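HcgC (Methanococcus maripaludis S2, PDB 5O4J) catalyses the SAM-dependent C-methylation of a pyridinol, probably as a step in building the iron-guanylylpyridinol cofactor of [Fe]-hydrogenase. Local coordinates at residues A[45-50]-A[108-113]; A[14-19]-A[241-246]. All coordinates share one frame; numbering follows the deposited sequence. Where two conformers were deposited one is given.

Overall arrangement
Contact 1 pairs two neighbouring parallel strands in the mixed sheet, deep in the chain, and its C-terminal end reaches S-adenosyl-L-homocysteine and the second bound ligand, PJL. Contact 2 lies away from the annotated sites: there residues 14-16, just after strand 10-13 of the smaller antiparallel sheet, meet helix 239-251. The two centres are 31 Å apart, on opposite sides of the chain's centre, and the nearest atoms are still about 13 Å from each other. Helix 18-37 connects them, since it begins at the end of segment 14-19, packs on Leu108 and Ile110 of contact 1, and runs on in sequence to strand 42-48.

Contact 1 of 2, residues A[45-50]-A[108-113]; sequences AIVFGA and LVIDLT. With SAH (S-adenosyl-L-homocysteine), chain E; PJL ((3~{E})-3-[(~{E})-3-oxidanylprop-2-enoyl]iminopropanoic acid), chain H.
Val47 and Leu112 form the tight spot: Val47 CG1 lies 3.5 Å from Leu112 CD1, closer than ordinary van der Waals contact, where the two side chains meet at a slant. With CG1 anti to the backbone N (chi1 179°), Val47 directs this methyl to the branch of Leu112. Further back on the same face, Ala45 CB rests 3.8 Å from Leu108 CD2, and helix 18-37 covers Leu108 and Ile110 through Leu37 and Ile33. On the other face no pair is so tight. Here Phe48 sets its CB against the Thr113 methyl and offers the edge of its ring, with CE2 4.0 Å from Val109 CG1, which lies in the ring plane.

Between the faces runs a regular parallel ladder. Ile46 gives its N-H to Leu108 O and accepts from Ile110 N; Phe48 then gives its N-H to Ile110 O, and Leu112 N returns a 2.8 Å bond to Phe48 O. These are the first and fourth strands of a Rossmann-like sheet ordered 3-2-1-4-5, adjacent at the point where the chain order reverses, and the ligands sit where both strands end.

That end is held by an Asx turn. Asp111 OD1 accepts from Thr113 N, which approaches from above the carboxylate plane, and at 2.6 Å from Thr113 OG1 on its syn lone pair; OD2 has a salt bridge to Arg153. The ligand side is held more loosely: Gly49, at a positive phi of 102°, brings its CA within 3.5 Å of SAH O4', while Leu112 O takes only a weak 3.2 Å hydrogen bond from SAH N. Thr113 CG2 packs against the ribose-adenine junction, and Thr113 O accepts a hydrogen bond from PJL O1, 3.2 Å away.

Contact 2 of 2, residues A[14-19]-A[241-246]; sequences SKIKIK and ELEEIL
Glu243 reaches from its helix to two successive backbone N-H groups, grasping the backbone of Lys15 and Ile16 with its carboxylate. Lys15 N donates to Glu243 OE2 at 2.7 Å, coming from above the carboxylate plane. The longer bond, 3.1 Å from Ile16 N to Glu243 OE1, arrives on the syn side and nearer that plane. A bend in the middle of the glutamate (chi2 -55°) swings the carboxylate round to the loop.

Around this grip the side chains take different courses. Lys15 crosses Glu243 at about a right angle, its CB 3.6 Å from Glu243 OE1, and its ammonium runs off so that Lys15 NZ is 6.5 Å from Glu243 OE2, too far for a salt bridge between the two opposite charges. Ile16 runs the other way alongside both Glu243 and Leu246, laying CD1 3.9 Å from Leu246 CB.

The site is a junction of sheet and helices: residues 14-16 lead from strand 10-13 of the antiparallel sheet to helix 18-37, where Lys17 is the N-cap, while helix 239-251 packs on neighbouring strand 230-234 through Leu242 and Leu246. Past Glu243 OE2 lies Ser14, its CA against Leu242 CD2 and its CB 3.7 Å from Leu246 CD1. With OG between its own backbone N and carbonyl carbon (chi1 64°), the hydroxyl can donate to Ile16 O, 2.8 Å from Ser14 OG and in the carbonyl plane; it is also hydrogen-bonded to Ile230 N.

Contact 1 of 2, residues A[45-50]-A[108-113]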
loop_
_atom_site.group_PDB
_atom_site.type_symbol
_atom_site.label_atom_id
_atom_site.label_comp_id
_atom_site.label_asym_id
_atom_site.label_seq_id
_atom_site.Cartn_x
_atom_site.Cartn_y
_atom_site.Cartn_z
ATOM N N ALA A 45 7.948 43.426 -3.245
ATOM C CA ALA A 45 8.106 41.987 -3.357
ATOM C C ALA A 45 7.684 41.551 -4.749
ATOM O O ALA A 45 6.652 41.996 -5.259
ATOM C CB ALA A 45 7.273 41.253 -2.306
ATOM N N ILE A 46 8.491 40.695 -5.367
ATOM C CA ILE A 46 8.150 40.084 -6.647
ATOM C C ILE A 46 8.068 38.579 -6.445
ATOM O O ILE A 46 9.006 37.960 -5.928
ATOM C CB ILE A 46 9.161 40.452 -7.746
ATOM C CG1 ILE A 46 9.020 41.945 -8.056
ATOM C CG2 ILE A 46 8.923 39.603 -9.002
ATOM C CD1 ILE A 46 9.783 42.437 -9.267
ATOM N N VAL A 47 6.934 38.005 -6.831
ATOM C CA VAL A 47 6.662 36.580 -6.705
ATOM C C VAL A 47 6.511 36.017 -8.110
ATOM O O VAL A 47 5.643 36.467 -8.872
ATOM C CB VAL A 47 5.397 36.324 -5.874
ATOM C CG1 VAL A 47 5.103 34.831 -5.776
ATOM C CG2 VAL A 47 5.535 36.956 -4.499
ATOM N N PHE A 48 7.351 35.040 -8.453
ATOM C CA PHE A 48 7.269 34.356 -9.740
ATOM C C PHE A 48 6.424 33.097 -9.589
ATOM O O PHE A 48 6.712 32.248 -8.736
ATOM C CB PHE A 48 8.659 33.992 -10.265
ATOM C CG PHE A 48 9.496 35.171 -10.656
ATOM C CD1 PHE A 48 9.415 35.706 -11.927
ATOM C CD2 PHE A 48 10.378 35.735 -9.750
ATOM C CE1 PHE A 48 10.185 36.793 -12.289
ATOM C CE2 PHE A 48 11.153 36.819 -10.109
ATOM C CZ PHE A 48 11.060 37.344 -11.376
ATOM N N GLY A 49 5.385 32.978 -10.418
ATOM C CA GLY A 49 4.543 31.799 -10.437
ATOM C C GLY A 49 3.224 32.001 -9.723
ATOM O O GLY A 49 3.148 31.885 -8.500
ATOM N N ALA A 50 2.179 32.322 -10.486
ATOM C CA ALA A 50 0.872 32.607 -9.895
ATOM C C ALA A 50 0.153 31.328 -9.484
ATOM O O ALA A 50 -0.527 31.293 -8.453
ATOM C CB ALA A 50 0.017 33.406 -10.877
ATOM N N LEU A 108 12.445 41.860 -1.902
ATOM C CA LEU A 108 12.042 40.485 -1.623
ATOM C C LEU A 108 11.698 39.813 -2.943
ATOM O O LEU A 108 10.850 40.308 -3.690
ATOM C CB LEU A 108 10.847 40.434 -0.670
ATOM C CG LEU A 108 10.176 39.070 -0.461
ATOM C CD1 LEU A 108 11.137 38.047 0.135
ATOM C CD2 LEU A 108 8.929 39.215 0.401
ATOM N N VAL A 109 12.349 38.694 -3.231
ATOM C CA VAL A 109 12.071 37.907 -4.427
ATOM C C VAL A 109 11.715 36.498 -3.977
ATOM O O VAL A 109 12.418 35.907 -3.153
ATOM C CB VAL A 109 13.267 37.895 -5.400
ATOM C CG1 VAL A 109 13.000 36.986 -6.598
ATOM C CG2 VAL A 109 13.585 39.311 -5.880
ATOM N N ILE A 110 10.616 35.968 -4.503
ATOM C CA ILE A 110 10.193 34.606 -4.213
ATOM C C ILE A 110 9.954 33.927 -5.550
ATOM O O ILE A 110 9.120 34.387 -6.338
ATOM C CB ILE A 110 8.925 34.551 -3.343
ATOM C CG1 ILE A 110 9.165 35.321 -2.035
ATOM C CG2 ILE A 110 8.537 33.104 -3.066
ATOM C CD1 ILE A 110 7.977 35.350 -1.094
ATOM N N ASP A 111 10.673 32.835 -5.799
ATOM C CA ASP A 111 10.481 32.030 -7.001
ATOM C C ASP A 111 9.691 30.786 -6.630
ATOM O O ASP A 111 10.202 29.902 -5.939
ATOM C CB ASP A 111 11.804 31.624 -7.637
ATOM C CG ASP A 111 11.617 30.529 -8.674
ATOM O OD1 ASP A 111 10.592 30.560 -9.393
ATOM O OD2 ASP A 111 12.465 29.616 -8.745
ATOM N N LEU A 112 8.454 30.710 -7.112
ATOM C CA LEU A 112 7.578 29.573 -6.883
ATOM C C LEU A 112 7.390 28.725 -8.134
ATOM O O LEU A 112 6.495 27.866 -8.159
ATOM C CB LEU A 112 6.213 30.066 -6.390
ATOM C CG LEU A 112 6.244 30.943 -5.138
ATOM C CD1 LEU A 112 4.864 31.499 -4.827
ATOM C CD2 LEU A 112 6.766 30.152 -3.958
ATOM N N THR A 113 8.208 28.930 -9.172
ATOM C CA THR A 113 7.910 28.315 -10.462
ATOM C C THR A 113 8.308 26.846 -10.510
ATOM O O THR A 113 7.726 26.083 -11.285
ATOM C CB THR A 113 8.582 29.078 -11.608
ATOM O OG1 THR A 113 10.008 29.070 -11.458
ATOM C CG2 THR A 113 8.080 30.507 -11.660
HETATM N N SAH E . 5.233 25.155 -6.996
HETATM C CA SAH E . 3.879 25.670 -7.362
HETATM C CB SAH E . 3.538 25.240 -8.787
HETATM C CG SAH E . 4.257 26.104 -9.821
HETATM S SD SAH E . 3.759 25.708 -11.479
HETATM C C SAH E . 2.815 25.152 -6.438
HETATM O O SAH E . 1.623 25.486 -6.647
HETATM O OXT SAH E . 3.166 24.402 -5.517
HETATM C "C5'" SAH E . 4.665 26.906 -12.414
HETATM C "C4'" SAH E . 4.024 28.289 -12.402
HETATM O "O4'" SAH E . 5.027 29.255 -12.742
HETATM C "C3'" SAH E . 2.953 28.417 -13.468
HETATM O "O3'" SAH E . 1.958 29.383 -13.090
HETATM C "C2'" SAH E . 3.761 28.871 -14.659
HETATM O "O2'" SAH E . 2.996 29.510 -15.686
HETATM C "C1'" SAH E . 4.737 29.831 -14.020
HETATM N N9 SAH E . 6.016 29.953 -14.735
HETATM C C8 SAH E . 6.714 28.959 -15.329
HETATM N N7 SAH E . 7.864 29.458 -15.851
HETATM C C5 SAH E . 7.898 30.773 -15.562
HETATM C C6 SAH E . 8.830 31.891 -15.807
HETATM N N6 SAH E . 9.979 31.679 -16.488
HETATM N N1 SAH E . 8.488 33.107 -15.339
HETATM C C2 SAH E . 7.355 33.327 -14.656
HETATM N N3 SAH E . 6.455 32.362 -14.398
HETATM C C4 SAH E . 6.682 31.095 -14.823
HETATM O O14 PJL H . 2.099 21.418 -9.805
HETATM C C12 PJL H . 2.555 20.309 -9.388
HETATM O O13 PJL H . 2.225 19.777 -8.310
HETATM C C10 PJL H . 3.567 19.504 -10.175
HETATM C C4 PJL H . 4.561 20.357 -10.916
HETATM N N5 PJL H . 4.304 20.835 -12.053
HETATM C C6 PJL H . 5.172 21.587 -12.759
HETATM O O8 PJL H . 5.141 21.605 -13.980
HETATM C C7 PJL H . 6.209 22.411 -12.089
HETATM C C2 PJL H . 6.341 22.421 -10.766
HETATM O O1 PJL H . 7.252 23.127 -10.136
#

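Contact 2 of 2, residues A[14-19]-A[241-246]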
loop_
_atom_site.group_PDB
_atom_site.type_symbol
_atom_site.label_atom_id
_atom_site.label_comp_id
_atom_site.label_asym_id
_atom_site.label_seq_id
_atom_site.Cartn_x
_atom_site.Cartn_y
_atom_site.Cartn_z
ATOM N N SER A 14 -17.975 13.893 0.482
ATOM C CA SER A 14 -17.236 14.521 1.566
ATOM C C SER A 14 -17.605 15.995 1.680
ATOM O O SER A 14 -17.844 16.679 0.679
ATOM C CB SER A 14 -15.723 14.368 1.371
ATOM O OG SER A 14 -15.233 15.025 0.202
ATOM N N LYS A 15 -17.676 16.475 2.921
ATOM C CA LYS A 15 -17.837 17.908 3.136
ATOM C C LYS A 15 -16.605 18.667 2.670
ATOM O O LYS A 15 -16.719 19.757 2.099
ATOM C CB LYS A 15 -18.119 18.196 4.608
ATOM C CG LYS A 15 -19.446 17.646 5.097
ATOM C CD LYS A 15 -19.557 17.756 6.605
ATOM C CE LYS A 15 -20.861 17.167 7.096
ATOM N NZ LYS A 15 -21.992 18.027 6.646
ATOM N N ILE A 16 -15.422 18.110 2.916
ATOM C CA ILE A 16 -14.185 18.725 2.451
ATOM C C ILE A 16 -14.159 18.723 0.928
ATOM O O ILE A 16 -14.307 17.672 0.293
ATOM C CB ILE A 16 -12.976 17.986 3.048
ATOM C CG1 ILE A 16 -12.823 18.352 4.527
ATOM C CG2 ILE A 16 -11.677 18.288 2.274
ATOM C CD1 ILE A 16 -12.023 17.342 5.310
ATOM N N LYS A 17 -13.973 19.903 0.342
ATOM C CA LYS A 17 -13.877 20.074 -1.099
ATOM C C LYS A 17 -12.419 20.123 -1.529
ATOM O O LYS A 17 -11.516 20.380 -0.731
ATOM C CB LYS A 17 -14.579 21.355 -1.550
ATOM C CG LYS A 17 -16.094 21.356 -1.360
ATOM C CD LYS A 17 -16.631 22.760 -1.600
ATOM C CE LYS A 17 -18.155 22.795 -1.638
ATOM N NZ LYS A 17 -18.632 24.191 -1.814
ATOM N N ILE A 18 -12.194 19.891 -2.821
ATOM C CA ILE A 18 -10.833 19.982 -3.335
ATOM C C ILE A 18 -10.236 21.348 -3.004
ATOM O O ILE A 18 -9.076 21.450 -2.576
ATOM C CB ILE A 18 -10.810 19.700 -4.850
ATOM C CG1 ILE A 18 -11.426 18.325 -5.159
ATOM C CG2 ILE A 18 -9.382 19.686 -5.361
ATOM C CD1 ILE A 18 -11.946 18.221 -6.561
ATOM N N LYS A 19 -11.031 22.418 -3.153
ATOM C CA LYS A 19 -10.526 23.759 -2.877
ATOM C C LYS A 19 -10.111 23.918 -1.419
ATOM O O LYS A 19 -9.231 24.728 -1.109
ATOM C CB LYS A 19 -11.568 24.816 -3.244
ATOM C CG LYS A 19 -12.854 24.799 -2.425
ATOM C CD LYS A 19 -13.728 25.993 -2.805
ATOM C CE LYS A 19 -15.001 26.058 -1.977
ATOM N NZ LYS A 19 -15.841 27.234 -2.361
ATOM N N GLU A 241 -16.042 9.124 9.562
ATOM C CA GLU A 241 -14.698 8.628 9.278
ATOM C C GLU A 241 -14.162 9.225 7.985
ATOM O O GLU A 241 -12.953 9.465 7.857
ATOM C CB GLU A 241 -14.710 7.099 9.203
ATOM C CG GLU A 241 -15.045 6.424 10.524
ATOM C CD GLU A 241 -16.546 6.227 10.730
ATOM O OE1 GLU A 241 -17.350 6.873 10.024
ATOM O OE2 GLU A 241 -16.921 5.425 11.612
ATOM N N LEU A 242 -15.050 9.480 7.021
ATOM C CA LEU A 242 -14.649 10.088 5.755
ATOM C C LEU A 242 -13.936 11.418 5.977
ATOM O O LEU A 242 -12.844 11.650 5.441
ATOM C CB LEU A 242 -15.890 10.273 4.878
ATOM C CG LEU A 242 -15.815 11.077 3.587
ATOM C CD1 LEU A 242 -14.717 10.592 2.674
ATOM C CD2 LEU A 242 -17.180 11.021 2.876
ATOM N N GLU A 243 -14.531 12.307 6.773
ATOM C CA GLU A 243 -13.895 13.597 7.021
ATOM C C GLU A 243 -12.643 13.444 7.887
ATOM O O GLU A 243 -11.648 14.145 7.676
ATOM C CB GLU A 243 -14.876 14.563 7.688
ATOM C CG GLU A 243 -16.232 14.776 6.970
ATOM C CD GLU A 243 -16.098 15.210 5.519
ATOM O OE1 GLU A 243 -15.290 16.120 5.241
ATOM O OE2 GLU A 243 -16.831 14.665 4.667
ATOM N N GLU A 244 -12.682 12.547 8.878
ATOM C CA GLU A 244 -11.520 12.366 9.745
ATOM C C GLU A 244 -10.305 11.883 8.957
ATOM O O GLU A 244 -9.185 12.353 9.192
ATOM C CB GLU A 244 -11.843 11.388 10.875
ATOM C CG GLU A 244 -12.781 11.942 11.947
ATOM C CD GLU A 244 -12.059 12.751 13.013
ATOM O OE1 GLU A 244 -12.712 13.590 13.667
ATOM O OE2 GLU A 244 -10.841 12.544 13.204
ATOM N N ILE A 245 -10.497 10.953 8.019
ATOM C CA ILE A 245 -9.372 10.442 7.245
ATOM C C ILE A 245 -8.800 11.527 6.342
ATOM O O ILE A 245 -7.579 11.667 6.215
ATOM C CB ILE A 245 -9.806 9.200 6.445
ATOM C CG1 ILE A 245 -10.010 8.032 7.408
ATOM C CG2 ILE A 245 -8.785 8.848 5.373
ATOM C CD1 ILE A 245 -10.822 6.913 6.836
ATOM N N LEU A 246 -9.670 12.282 5.669
ATOM C CA LEU A 246 -9.203 13.383 4.835
ATOM C C LEU A 246 -8.454 14.403 5.673
ATOM O O LEU A 246 -7.368 14.847 5.301
ATOM C CB LEU A 246 -10.380 14.056 4.133
ATOM C CG LEU A 246 -10.791 13.408 2.824
ATOM C CD1 LEU A 246 -12.181 13.911 2.435
ATOM C CD2 LEU A 246 -9.754 13.710 1.747
#